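Local atomic coordinates of AHL synthase (Burkholderia glumae, PDB entry 3P2F), a protein that probably makes N-acyl-L-homoserine lactone quorum-sensing signals from S-adenosyl-L-methionine and a fatty acyl group carried on acyl carrier protein. Residues A[5-10]-A[51-56]; A[70-75]-A[96-101]; A[156-161]-A[173-178]. The protein carries 3 engineered substitutions. One frame throughout, in Å; residues are numbered along the deposited sequence.

How the interactions relate
All three contacts are antiparallel strand pairs in one mixed sheet. From the N terminus, interaction 1 pairs strand 2-6 with strand 53-58 and closes a long loop that contains helix 13-30. Interaction 2 follows, pairing strand 64-72 with strand 97-105 round a loop that includes helix 78-82. Interaction 3 closes a shorter excursion, between strands 158-160 and 170-178. The loops come in series; none nests or crosses. Interactions 1 and 2 touch, since strands 53-58 and 64-72 are sheet neighbours: V53 packs on W98, and V53 O probably accepts from L70 N. Interaction 3 lies across the chain's centre from interaction 1, with centres about 23 Å apart; strand 138-144 bridges interactions 2 and 3.

Interaction 1 of 3, residues A[5-10]-A[51-56]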
ATOM      1  N   VAL A   5       4.625   6.400 -10.091  1.00 15.56           N
ATOM      2  CA  VAL A   5       5.408   5.551  -9.212  1.00 17.34           C
ATOM      3  C   VAL A   5       6.815   6.113  -9.104  1.00 16.80           C
ATOM      4  O   VAL A   5       7.477   6.321 -10.118  1.00 15.45           O
ATOM      5  CB  VAL A   5       5.464   4.107  -9.742  1.00 18.22           C
ATOM      6  CG1 VAL A   5       6.289   3.240  -8.808  1.00 17.64           C
ATOM      7  CG2 VAL A   5       4.051   3.556  -9.863  1.00 19.68           C
ATOM      8  N   HIS A   6       7.242   6.376  -7.867  1.00 15.43           N
ATOM      9  CA  HIS A   6       8.563   6.917  -7.571  1.00 16.33           C
ATOM     10  C   HIS A   6       9.411   5.835  -6.916  1.00 16.82           C
ATOM     11  O   HIS A   6       9.066   5.319  -5.858  1.00 16.62           O
ATOM     12  CB  HIS A   6       8.445   8.114  -6.625  1.00 15.37           C
ATOM     13  CG  HIS A   6       7.737   9.295  -7.217  1.00 17.09           C
ATOM     14  ND1 HIS A   6       8.359  10.192  -8.061  1.00 17.25           N
ATOM     15  CD2 HIS A   6       6.458   9.722  -7.093  1.00 17.27           C
ATOM     16  CE1 HIS A   6       7.494  11.121  -8.427  1.00 15.05           C
ATOM     17  NE2 HIS A   6       6.333  10.859  -7.854  1.00 17.29           N
ATOM     18  N   GLU A   7      10.524   5.485  -7.550  1.00 19.38           N
ATOM     19  CA  GLU A   7      11.403   4.452  -7.007  1.00 23.73           C
ATOM     20  C   GLU A   7      12.851   4.657  -7.443  1.00 23.47           C
ATOM     21  O   GLU A   7      13.576   3.697  -7.673  1.00 25.45           O
ATOM     22  CB  GLU A   7      10.911   3.070  -7.460  1.00 25.80           C
ATOM     23  CG  GLU A   7      10.697   2.949  -8.967  1.00 29.46           C
ATOM     24  CD  GLU A   7      10.036   1.637  -9.374  1.00 33.27           C
ATOM     25  OE1 GLU A   7       9.606   1.522 -10.543  1.00 33.07           O
ATOM     26  OE2 GLU A   7       9.949   0.719  -8.531  1.00 36.23           O
ATOM     27  N   ALA A   8      13.269   5.911  -7.553  1.00 24.59           N
ATOM     28  CA  ALA A   8      14.628   6.233  -7.979  1.00 24.60           C
ATOM     29  C   ALA A   8      15.490   6.689  -6.804  1.00 25.64           C
ATOM     30  O   ALA A   8      16.455   7.437  -6.979  1.00 26.51           O
ATOM     31  CB  ALA A   8      14.584   7.323  -9.042  1.00 23.57           C
ATOM     32  N   GLY A   9      15.146   6.232  -5.606  1.00 25.57           N
ATOM     33  CA  GLY A   9      15.902   6.631  -4.436  1.00 23.96           C
ATOM     34  C   GLY A   9      15.217   7.786  -3.730  1.00 24.05           C
ATOM     35  O   GLY A   9      14.003   7.947  -3.840  1.00 22.75           O
ATOM     36  N   ARG A  10      15.996   8.593  -3.014  1.00 23.44           N
ATOM     37  CA  ARG A  10      15.463   9.730  -2.274  1.00 24.70           C
ATOM     38  C   ARG A  10      14.572  10.653  -3.111  1.00 25.51           C
ATOM     39  O   ARG A  10      14.983  11.167  -4.156  1.00 26.17           O
ATOM     40  CB  ARG A  10      16.607  10.543  -1.663  1.00 24.53           C
ATOM     41  CG  ARG A  10      16.131  11.666  -0.748  1.00 25.29           C
ATOM     42  CD  ARG A  10      17.305  12.363  -0.095  1.00 25.63           C
ATOM     43  NE  ARG A  10      18.170  11.400   0.575  1.00 27.25           N
ATOM     44  CZ  ARG A  10      19.300  11.710   1.197  1.00 26.22           C
ATOM     45  NH1 ARG A  10      19.713  12.969   1.241  1.00 26.67           N
ATOM     46  NH2 ARG A  10      20.020  10.757   1.770  1.00 25.68           N
ATOM     47  N   ASP A  51      15.248   4.110   0.062  1.00 20.68           N
ATOM     48  CA  ASP A  51      14.874   2.939  -0.731  1.00 20.78           C
ATOM     49  C   ASP A  51      13.359   2.731  -0.813  1.00 20.27           C
ATOM     50  O   ASP A  51      12.883   1.885  -1.568  1.00 21.89           O
ATOM     51  CB  ASP A  51      15.516   1.673  -0.152  1.00 19.73           C
ATOM     52  CG  ASP A  51      15.021   1.356   1.248  1.00 21.88           C
ATOM     53  OD1 ASP A  51      14.597   0.204   1.495  1.00 23.04           O
ATOM     54  OD2 ASP A  51      15.055   2.263   2.104  1.00 22.14           O
ATOM     55  N   THR A  52      12.599   3.491  -0.037  1.00 19.60           N
ATOM     56  CA  THR A  52      11.149   3.346  -0.055  1.00 19.86           C
ATOM     57  C   THR A  52      10.569   3.717  -1.422  1.00 19.33           C
ATOM     58  O   THR A  52      11.027   4.659  -2.069  1.00 18.53           O
ATOM     59  CB  THR A  52      10.488   4.233   1.014  1.00 18.98           C
ATOM     60  OG1 THR A  52      11.045   3.925   2.296  1.00 20.38           O
ATOM     61  CG2 THR A  52       8.985   3.992   1.052  1.00 17.68           C
ATOM     62  N   VAL A  53       9.569   2.961  -1.859  1.00 19.28           N
ATOM     63  CA  VAL A  53       8.917   3.229  -3.133  1.00 20.53           C
ATOM     64  C   VAL A  53       7.519   3.785  -2.877  1.00 18.38           C
ATOM     65  O   VAL A  53       6.783   3.275  -2.032  1.00 16.97           O
ATOM     66  CB  VAL A  53       8.841   1.954  -3.996  1.00 20.65           C
ATOM     67  CG1 VAL A  53       8.452   0.791  -3.141  1.00 27.91           C
ATOM     68  CG2 VAL A  53       7.827   2.128  -5.116  1.00 22.95           C
ATOM     69  N   TYR A  54       7.172   4.851  -3.595  1.00 17.53           N
ATOM     70  CA  TYR A  54       5.865   5.488  -3.446  1.00 17.34           C
ATOM     71  C   TYR A  54       5.107   5.581  -4.761  1.00 17.64           C
ATOM     72  O   TYR A  54       5.690   5.646  -5.844  1.00 16.18           O
ATOM     73  CB  TYR A  54       6.006   6.924  -2.918  1.00 14.98           C
ATOM     74  CG  TYR A  54       6.712   7.071  -1.597  1.00 14.90           C
ATOM     75  CD1 TYR A  54       6.037   6.868  -0.392  1.00 12.17           C
ATOM     76  CD2 TYR A  54       8.073   7.396  -1.549  1.00 14.24           C
ATOM     77  CE1 TYR A  54       6.697   6.979   0.825  1.00 11.71           C
ATOM     78  CE2 TYR A  54       8.746   7.509  -0.336  1.00 13.59           C
ATOM     79  CZ  TYR A  54       8.051   7.296   0.845  1.00 11.37           C
ATOM     80  OH  TYR A  54       8.721   7.376   2.036  1.00 10.86           O
ATOM     81  N   VAL A  55       3.790   5.592  -4.655  1.00 18.46           N
ATOM     82  CA  VAL A  55       2.961   5.771  -5.829  1.00 19.81           C
ATOM     83  C   VAL A  55       1.994   6.877  -5.428  1.00 19.36           C
ATOM     84  O   VAL A  55       1.393   6.821  -4.357  1.00 19.95           O
ATOM     85  CB  VAL A  55       2.221   4.465  -6.244  1.00 19.89           C
ATOM     86  CG1 VAL A  55       2.251   3.462  -5.128  1.00 22.03           C
ATOM     87  CG2 VAL A  55       0.794   4.781  -6.667  1.00 20.14           C
ATOM     88  N   LEU A  56       1.895   7.909  -6.260  1.00 18.84           N
ATOM     89  CA  LEU A  56       1.006   9.024  -5.976  1.00 19.15           C
ATOM     90  C   LEU A  56      -0.006   9.155  -7.091  1.00 20.00           C
ATOM     91  O   LEU A  56       0.316   8.951  -8.266  1.00 19.60           O
ATOM     92  CB  LEU A  56       1.768  10.354  -5.889  1.00 22.04           C
ATOM     93  CG  LEU A  56       3.096  10.532  -5.139  1.00 22.29           C
ATOM     94  CD1 LEU A  56       3.473  12.009  -5.184  1.00 22.01           C
ATOM     95  CD2 LEU A  56       2.973  10.066  -3.705  1.00 23.73           C
TER
HETATM   96  O   HOH W   1      12.361   7.266  -1.812  1.00 20.06           O
HETATM   97  O   HOH W   2      13.095   4.578  -4.012  1.00 32.48           O
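H6 and Y54 form an antiparallel hydrogen-bonded pair. H6 N donates to Y54 O at 2.7 Å, nearly straight at 171°. Y54 N returns a bond to H6 O at 3.0 Å. Past E7, where strand 2-6 has ended, the two segments separate and water links G9 to T52. One water bridges G9 O and T52 O. A second accepts from G9 N and donates to T52 O at 2.8 Å.

The side chains split between two faces. On the V5 face, the V5 and V53 side chains lie side by side and point the same way, V5 CG1 4.2 Å from V53 CG2. V53 CG2 is anti to its backbone N, which also brings it to E7 CB at 4.0 Å. V5 CG2 meets V55 CB. Helix 120-132 covers this face through C130 and M123, and E7 reaches on to a salt bridge with R134. On the other face, L56 CG sits at the edge of the H6 ring, 4.0 Å from CD2. Helix 13-30 packs there against Y54 and L56.

Direct backbone bonds and apolar contacts on both faces thus join strand 2-6 to strand 53-58, and past the strand end water carries the polar link.

Interaction 2 of 3, residues A[70-75]-A[96-101]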
ATOM      1  N   LEU A  70       5.291   1.256  -0.704  1.00 15.87           N
ATOM      2  CA  LEU A  70       5.710  -0.134  -0.843  1.00 14.17           C
ATOM      3  C   LEU A  70       7.090  -0.329  -0.221  1.00 13.92           C
ATOM      4  O   LEU A  70       7.974   0.516  -0.375  1.00 12.07           O
ATOM      5  CB  LEU A  70       5.757  -0.545  -2.317  1.00 14.82           C
ATOM      6  CG  LEU A  70       4.454  -0.918  -3.029  1.00 17.77           C
ATOM      7  CD1 LEU A  70       3.697  -1.909  -2.171  1.00 17.23           C
ATOM      8  CD2 LEU A  70       3.611   0.306  -3.283  1.00 20.43           C
ATOM      9  N   LEU A  71       7.267  -1.450   0.473  1.00 14.70           N
ATOM     10  CA  LEU A  71       8.529  -1.779   1.127  1.00 15.57           C
ATOM     11  C   LEU A  71       8.832  -3.264   1.014  1.00 16.76           C
ATOM     12  O   LEU A  71       7.927  -4.088   1.103  1.00 16.90           O
ATOM     13  CB  LEU A  71       8.473  -1.427   2.616  1.00 15.44           C
ATOM     14  CG  LEU A  71       8.470   0.035   3.053  1.00 19.07           C
ATOM     15  CD1 LEU A  71       8.240   0.098   4.558  1.00 21.32           C
ATOM     16  CD2 LEU A  71       9.793   0.698   2.678  1.00 18.07           C
ATOM     17  N   PRO A  72      10.116  -3.625   0.825  1.00 17.14           N
ATOM     18  CA  PRO A  72      10.480  -5.041   0.721  1.00 16.53           C
ATOM     19  C   PRO A  72      10.486  -5.610   2.136  1.00 17.22           C
ATOM     20  O   PRO A  72      10.985  -4.966   3.062  1.00 16.78           O
ATOM     21  CB  PRO A  72      11.874  -4.993   0.108  1.00 18.43           C
ATOM     22  CG  PRO A  72      12.443  -3.742   0.717  1.00 18.85           C
ATOM     23  CD  PRO A  72      11.292  -2.760   0.624  1.00 15.92           C
ATOM     24  N   THR A  73       9.920  -6.800   2.310  1.00 16.07           N
ATOM     25  CA  THR A  73       9.868  -7.411   3.628  1.00 15.68           C
ATOM     26  C   THR A  73      11.227  -7.902   4.128  1.00 16.42           C
ATOM     27  O   THR A  73      11.346  -8.306   5.283  1.00 16.96           O
ATOM     28  CB  THR A  73       8.865  -8.585   3.663  1.00 14.24           C
ATOM     29  OG1 THR A  73       9.215  -9.549   2.666  1.00 11.24           O
ATOM     30  CG2 THR A  73       7.449  -8.078   3.406  1.00 12.67           C
ATOM     31  N   THR A  74      12.243  -7.873   3.264  1.00 16.09           N
ATOM     32  CA  THR A  74      13.587  -8.302   3.650  1.00 18.64           C
ATOM     33  C   THR A  74      14.288  -7.148   4.357  1.00 21.44           C
ATOM     34  O   THR A  74      15.443  -7.257   4.774  1.00 22.51           O
ATOM     35  CB  THR A  74      14.435  -8.720   2.430  1.00 19.76           C
ATOM     36  OG1 THR A  74      14.480  -7.645   1.483  1.00 18.53           O
ATOM     37  CG2 THR A  74      13.845  -9.974   1.766  1.00 19.38           C
ATOM     38  N   ARG A  75      13.571  -6.034   4.468  1.00 23.26           N
ATOM     39  CA  ARG A  75      14.060  -4.837   5.139  1.00 23.79           C
ATOM     40  C   ARG A  75      13.018  -4.499   6.192  1.00 21.01           C
ATOM     41  O   ARG A  75      11.885  -4.965   6.121  1.00 21.27           O
ATOM     42  CB  ARG A  75      14.205  -3.677   4.151  1.00 26.76           C
ATOM     43  CG  ARG A  75      15.278  -3.884   3.102  1.00 33.58           C
ATOM     44  CD  ARG A  75      16.619  -4.142   3.753  1.00 38.74           C
ATOM     45  NE  ARG A  75      16.851  -3.231   4.871  1.00 44.24           N
ATOM     46  CZ  ARG A  75      18.013  -3.102   5.506  1.00 45.16           C
ATOM     47  NH1 ARG A  75      19.062  -3.828   5.132  1.00 45.54           N
ATOM     48  NH2 ARG A  75      18.121  -2.245   6.516  1.00 43.52           N
ATOM     49  N   HIS A  96       9.814 -12.383  -2.185  1.00 19.68           N
ATOM     50  CA  HIS A  96       8.524 -12.631  -2.805  1.00 22.13           C
ATOM     51  C   HIS A  96       7.368 -11.880  -2.165  1.00 22.19           C
ATOM     52  O   HIS A  96       6.250 -11.923  -2.672  1.00 22.88           O
ATOM     53  CB  HIS A  96       8.205 -14.129  -2.787  1.00 25.16           C
ATOM     54  CG  HIS A  96       9.130 -14.962  -3.622  1.00 28.13           C
ATOM     55  ND1 HIS A  96       9.498 -14.610  -4.902  1.00 28.04           N
ATOM     56  CD2 HIS A  96       9.733 -16.147  -3.369  1.00 29.58           C
ATOM     57  CE1 HIS A  96      10.289 -15.542  -5.402  1.00 30.81           C
ATOM     58  NE2 HIS A  96      10.447 -16.487  -4.491  1.00 32.55           N
ATOM     59  N   VAL A  97       7.628 -11.205  -1.049  1.00 21.71           N
ATOM     60  CA  VAL A  97       6.582 -10.462  -0.352  1.00 19.39           C
ATOM     61  C   VAL A  97       6.993  -9.019  -0.081  1.00 18.19           C
ATOM     62  O   VAL A  97       8.081  -8.765   0.429  1.00 19.40           O
ATOM     63  CB  VAL A  97       6.238 -11.108   1.019  1.00 18.89           C
ATOM     64  CG1 VAL A  97       5.083 -10.341   1.688  1.00 17.54           C
ATOM     65  CG2 VAL A  97       5.875 -12.567   0.837  1.00 17.46           C
ATOM     66  N   TRP A  98       6.112  -8.086  -0.425  1.00 16.24           N
ATOM     67  CA  TRP A  98       6.337  -6.663  -0.191  1.00 16.43           C
ATOM     68  C   TRP A  98       5.184  -6.179   0.681  1.00 16.26           C
ATOM     69  O   TRP A  98       4.079  -6.723   0.604  1.00 15.38           O
ATOM     70  CB  TRP A  98       6.353  -5.874  -1.509  1.00 16.30           C
ATOM     71  CG  TRP A  98       7.674  -5.918  -2.213  1.00 20.60           C
ATOM     72  CD1 TRP A  98       8.331  -7.032  -2.647  1.00 20.34           C
ATOM     73  CD2 TRP A  98       8.530  -4.806  -2.507  1.00 19.03           C
ATOM     74  NE1 TRP A  98       9.543  -6.686  -3.185  1.00 21.10           N
ATOM     75  CE2 TRP A  98       9.694  -5.327  -3.112  1.00 18.37           C
ATOM     76  CE3 TRP A  98       8.428  -3.422  -2.314  1.00 20.02           C
ATOM     77  CZ2 TRP A  98      10.754  -4.516  -3.530  1.00 16.33           C
ATOM     78  CZ3 TRP A  98       9.483  -2.610  -2.730  1.00 20.34           C
ATOM     79  CH2 TRP A  98      10.634  -3.165  -3.333  1.00 18.80           C
ATOM     80  N   GLU A  99       5.449  -5.167   1.505  1.00 15.52           N
ATOM     81  CA  GLU A  99       4.441  -4.601   2.392  1.00 16.55           C
ATOM     82  C   GLU A  99       3.786  -3.370   1.787  1.00 16.74           C
ATOM     83  O   GLU A  99       4.458  -2.488   1.253  1.00 16.53           O
ATOM     84  CB  GLU A  99       5.044  -4.190   3.742  1.00 16.54           C
ATOM     85  CG  GLU A  99       4.013  -3.486   4.632  1.00 18.03           C
ATOM     86  CD  GLU A  99       4.613  -2.784   5.831  1.00 19.49           C
ATOM     87  OE1 GLU A  99       5.489  -1.912   5.631  1.00 21.29           O
ATOM     88  OE2 GLU A  99       4.199  -3.095   6.972  1.00 18.10           O
ATOM     89  N   LEU A 100       2.468  -3.308   1.894  1.00 16.72           N
ATOM     90  CA  LEU A 100       1.718  -2.175   1.379  1.00 16.53           C
ATOM     91  C   LEU A 100       1.256  -1.408   2.606  1.00 16.34           C
ATOM     92  O   LEU A 100       0.639  -1.987   3.496  1.00 16.05           O
ATOM     93  CB  LEU A 100       0.503  -2.671   0.588  1.00 17.97           C
ATOM     94  CG  LEU A 100      -0.279  -1.758  -0.361  1.00 21.60           C
ATOM     95  CD1 LEU A 100      -1.738  -1.731   0.070  1.00 22.27           C
ATOM     96  CD2 LEU A 100       0.311  -0.360  -0.388  1.00 20.97           C
ATOM     97  N   SER A 101       1.583  -0.122   2.683  1.00 13.72           N
ATOM     98  CA  SER A 101       1.139   0.682   3.821  1.00 14.00           C
ATOM     99  C   SER A 101       0.844   2.106   3.358  1.00 14.07           C
ATOM    100  O   SER A 101       1.080   2.439   2.196  1.00 13.93           O
ATOM    101  CB  SER A 101       2.198   0.687   4.929  1.00 10.31           C
ATOM    102  OG  SER A 101       3.404   1.286   4.501  1.00 15.70           O
TER
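P72 lies over one face of the W98 indole. Its CA stands above the centre of the ring system. Its CB makes a CH-pi contact, 3.9 Å from the six-membered ring centroid and 15° off the normal. P72 CD reaches W98 CZ3 at 3.8 Å. W98 CG is anti to its own carbonyl carbon (chi1 -82°), and this carries the indole across to the proline. L70 CB approaches the same indole obliquely, 3.9 Å from CE3. L70 CD1 reaches L100 CD2. L70, P72, W98 and L100 therefore share one face of the sheet, where V53 adds to the packing on both L70 and W98.

L71 and E99 occupy the other face. They run side by side and point the same way, with L71 CD1 at 3.6 Å from E99 OE1. The carboxylate is held from outside, at the start of helix 78-82: L79 N donates to OE2, and L78 N makes a weak bond to OE1. The backbones of this pair exchange two hydrogen bonds, and E99 N to L71 O is the shorter at 2.7 Å.

T73 grips V97 O twice. Its N donates in the carbonyl plane at 3.3 Å. Its OG1 donates at 2.6 Å from above that plane. T73 CG2 packs on V97 CG1 at 3.7 Å. T73 OG1 also bonds S94 N. Just here the chain leaves the strand in a type I turn from P72 to R75, closed by R75 N to P72 O.

This is an antiparallel strand pair within the central mixed sheet of the autoinducer synthase fold, related to the acetyltransferases.

Interaction 3 of 3, residues A[156-161]-A[173-178]; sequences VHAHRA and VACWID
W176 N donates to H159 O at 2.8 Å, and H159 N returns a bond to W176 O. The same register continues both ways. D178 N reaches H157 O at 3.0 Å, and A161 N reaches A174 O at 2.9 Å. H157 is the centre of an inverse gamma turn, closed by a weak bond from A158 N to V156 O.

On the W176 face, W176 CB sits over one face of the H159 ring, 3.7 Å from its centroid. The H159 and indole planes are nearly parallel, 23° apart, but slid so far that they barely overlap. A161 CB packs obliquely against the benzo part of the indole, 3.3 Å from W176 CE3. On this face too, D178 OD1 is hydrogen-bonded to Q138 NE2.

Strands 158-160 and 170-178 form an antiparallel pair in the mixed sheet of the autoinducer synthase fold. Strand 138-144 runs along the far side of 170-178.

On the opposite face, A158 CB packs on C175 SG at 4.1 Å. R160 is extended from CG to NE and crosses the V173 side chain at about a right angle, its CG and CD both touching V173 CG2 at 4.0 Å. Its guanidinium then makes a salt bridge with E148 of helix 145-154.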
ATOM      1  N   VAL A 156      -9.755  -8.295  -6.311  1.00 15.26           N
ATOM      2  CA  VAL A 156      -8.424  -8.875  -6.153  1.00 15.26           C
ATOM      3  C   VAL A 156      -8.508 -10.055  -5.186  1.00 15.57           C
ATOM      4  O   VAL A 156      -9.437 -10.157  -4.385  1.00 14.09           O
ATOM      5  CB  VAL A 156      -7.387  -7.854  -5.602  1.00 15.29           C
ATOM      6  CG1 VAL A 156      -7.272  -6.668  -6.538  1.00 12.80           C
ATOM      7  CG2 VAL A 156      -7.777  -7.403  -4.202  1.00 13.49           C
ATOM      8  N   HIS A 157      -7.541 -10.954  -5.281  1.00 17.28           N
ATOM      9  CA  HIS A 157      -7.492 -12.113  -4.406  1.00 16.70           C
ATOM     10  C   HIS A 157      -6.883 -11.699  -3.063  1.00 16.72           C
ATOM     11  O   HIS A 157      -5.690 -11.874  -2.831  1.00 17.96           O
ATOM     12  CB  HIS A 157      -6.645 -13.215  -5.051  1.00 15.53           C
ATOM     13  CG  HIS A 157      -6.579 -14.483  -4.254  1.00 13.80           C
ATOM     14  ND1 HIS A 157      -7.190 -14.628  -3.027  1.00 15.65           N
ATOM     15  CD2 HIS A 157      -5.968 -15.663  -4.511  1.00 12.65           C
ATOM     16  CE1 HIS A 157      -6.959 -15.843  -2.562  1.00 14.46           C
ATOM     17  NE2 HIS A 157      -6.220 -16.491  -3.444  1.00 14.17           N
ATOM     18  N   ALA A 158      -7.704 -11.120  -2.197  1.00 18.10           N
ATOM     19  CA  ALA A 158      -7.252 -10.716  -0.870  1.00 18.98           C
ATOM     20  C   ALA A 158      -7.748 -11.753   0.138  1.00 18.38           C
ATOM     21  O   ALA A 158      -8.846 -12.296  -0.010  1.00 18.84           O
ATOM     22  CB  ALA A 158      -7.808  -9.347  -0.513  1.00 19.49           C
ATOM     23  N   HIS A 159      -6.926 -12.041   1.141  1.00 17.34           N
ATOM     24  CA  HIS A 159      -7.287 -12.986   2.197  1.00 17.53           C
ATOM     25  C   HIS A 159      -6.539 -12.575   3.468  1.00 18.32           C
ATOM     26  O   HIS A 159      -5.464 -11.984   3.402  1.00 16.46           O
ATOM     27  CB  HIS A 159      -6.958 -14.434   1.795  1.00 17.12           C
ATOM     28  CG  HIS A 159      -5.517 -14.674   1.458  1.00 18.70           C
ATOM     29  ND1 HIS A 159      -4.948 -14.259   0.272  1.00 21.01           N
ATOM     30  CD2 HIS A 159      -4.543 -15.329   2.130  1.00 17.46           C
ATOM     31  CE1 HIS A 159      -3.688 -14.653   0.227  1.00 17.69           C
ATOM     32  NE2 HIS A 159      -3.417 -15.306   1.343  1.00 17.08           N
ATOM     33  N   ARG A 160      -7.112 -12.888   4.624  1.00 17.66           N
ATOM     34  CA  ARG A 160      -6.526 -12.492   5.897  1.00 17.98           C
ATOM     35  C   ARG A 160      -5.287 -13.236   6.373  1.00 17.96           C
ATOM     36  O   ARG A 160      -5.160 -14.448   6.193  1.00 19.17           O
ATOM     37  CB  ARG A 160      -7.604 -12.547   6.981  1.00 18.31           C
ATOM     38  CG  ARG A 160      -8.748 -11.597   6.694  1.00 16.87           C
ATOM     39  CD  ARG A 160      -9.845 -11.663   7.730  1.00 13.26           C
ATOM     40  NE  ARG A 160     -10.762 -10.552   7.518  1.00 17.56           N
ATOM     41  CZ  ARG A 160     -11.842 -10.302   8.250  1.00 19.03           C
ATOM     42  NH1 ARG A 160     -12.164 -11.095   9.273  1.00 18.36           N
ATOM     43  NH2 ARG A 160     -12.601  -9.255   7.953  1.00 14.85           N
ATOM     44  N   ALA A 161      -4.377 -12.487   6.989  1.00 17.60           N
ATOM     45  CA  ALA A 161      -3.140 -13.053   7.532  1.00 18.86           C
ATOM     46  C   ALA A 161      -3.263 -13.129   9.050  1.00 18.22           C
ATOM     47  O   ALA A 161      -2.325 -13.524   9.739  1.00 19.15           O
ATOM     48  CB  ALA A 161      -1.946 -12.184   7.153  1.00 17.63           C
ATOM     49  N   VAL A 173      -7.015  -5.251  10.057  1.00 17.10           N
ATOM     50  CA  VAL A 173      -6.602  -6.649   9.974  1.00 16.71           C
ATOM     51  C   VAL A 173      -5.367  -6.794   9.097  1.00 17.13           C
ATOM     52  O   VAL A 173      -5.173  -6.030   8.142  1.00 16.85           O
ATOM     53  CB  VAL A 173      -7.742  -7.543   9.400  1.00 16.92           C
ATOM     54  CG1 VAL A 173      -8.058  -7.152   7.964  1.00 17.41           C
ATOM     55  CG2 VAL A 173      -7.340  -9.005   9.466  1.00 20.32           C
ATOM     56  N   ALA A 174      -4.504  -7.742   9.447  1.00 16.78           N
ATOM     57  CA  ALA A 174      -3.324  -7.986   8.639  1.00 16.85           C
ATOM     58  C   ALA A 174      -3.927  -8.638   7.401  1.00 18.35           C
ATOM     59  O   ALA A 174      -4.661  -9.626   7.500  1.00 18.56           O
ATOM     60  CB  ALA A 174      -2.373  -8.938   9.347  1.00 18.94           C
ATOM     61  N   CYS A 175      -3.634  -8.079   6.236  1.00 18.29           N
ATOM     62  CA  CYS A 175      -4.204  -8.599   5.013  1.00 18.48           C
ATOM     63  C   CYS A 175      -3.190  -8.914   3.927  1.00 18.89           C
ATOM     64  O   CYS A 175      -2.184  -8.224   3.756  1.00 19.45           O
ATOM     65  CB  CYS A 175      -5.246  -7.604   4.495  1.00 19.43           C
ATOM     66  SG  CYS A 175      -6.020  -8.027   2.920  1.00 24.78           S
ATOM     67  N   TRP A 176      -3.466  -9.992   3.204  1.00 20.98           N
ATOM     68  CA  TRP A 176      -2.625 -10.431   2.104  1.00 20.01           C
ATOM     69  C   TRP A 176      -3.352 -10.147   0.807  1.00 18.61           C
ATOM     70  O   TRP A 176      -4.577 -10.054   0.777  1.00 19.28           O
ATOM     71  CB  TRP A 176      -2.376 -11.939   2.166  1.00 20.36           C
ATOM     72  CG  TRP A 176      -1.011 -12.327   2.614  1.00 24.20           C
ATOM     73  CD1 TRP A 176       0.185 -11.875   2.119  1.00 25.54           C
ATOM     74  CD2 TRP A 176      -0.693 -13.284   3.617  1.00 23.76           C
ATOM     75  NE1 TRP A 176       1.229 -12.499   2.754  1.00 24.13           N
ATOM     76  CE2 TRP A 176       0.718 -13.371   3.680  1.00 26.55           C
ATOM     77  CE3 TRP A 176      -1.461 -14.082   4.468  1.00 20.55           C
ATOM     78  CZ2 TRP A 176       1.375 -14.223   4.561  1.00 25.33           C
ATOM     79  CZ3 TRP A 176      -0.812 -14.928   5.342  1.00 29.16           C
ATOM     80  CH2 TRP A 176       0.596 -14.994   5.383  1.00 29.48           C
ATOM     81  N   ILE A 177      -2.575 -10.011  -0.254  1.00 16.73           N
ATOM     82  CA  ILE A 177      -3.091  -9.822  -1.593  1.00 16.94           C
ATOM     83  C   ILE A 177      -2.168 -10.678  -2.450  1.00 17.82           C
ATOM     84  O   ILE A 177      -0.961 -10.423  -2.510  1.00 15.20           O
ATOM     85  CB  ILE A 177      -2.987  -8.367  -2.081  1.00 17.31           C
ATOM     86  CG1 ILE A 177      -4.008  -7.487  -1.362  1.00 15.26           C
ATOM     87  CG2 ILE A 177      -3.238  -8.311  -3.590  1.00 17.32           C
ATOM     88  CD1 ILE A 177      -3.887  -6.018  -1.736  1.00 17.56           C
ATOM     89  N   ASP A 178      -2.716 -11.715  -3.079  1.00 17.53           N
ATOM     90  CA  ASP A 178      -1.895 -12.561  -3.937  1.00 17.66           C
ATOM     91  C   ASP A 178      -1.811 -11.922  -5.309  1.00 17.65           C
ATOM     92  O   ASP A 178      -2.814 -11.468  -5.858  1.00 15.72           O
ATOM     93  CB  ASP A 178      -2.488 -13.967  -4.074  1.00 17.75           C
ATOM     94  CG  ASP A 178      -2.301 -14.810  -2.822  1.00 22.43           C
ATOM     95  OD1 ASP A 178      -1.716 -14.298  -1.837  1.00 21.94           O
ATOM     96  OD2 ASP A 178      -2.736 -15.985  -2.824  1.00 21.47           O
TER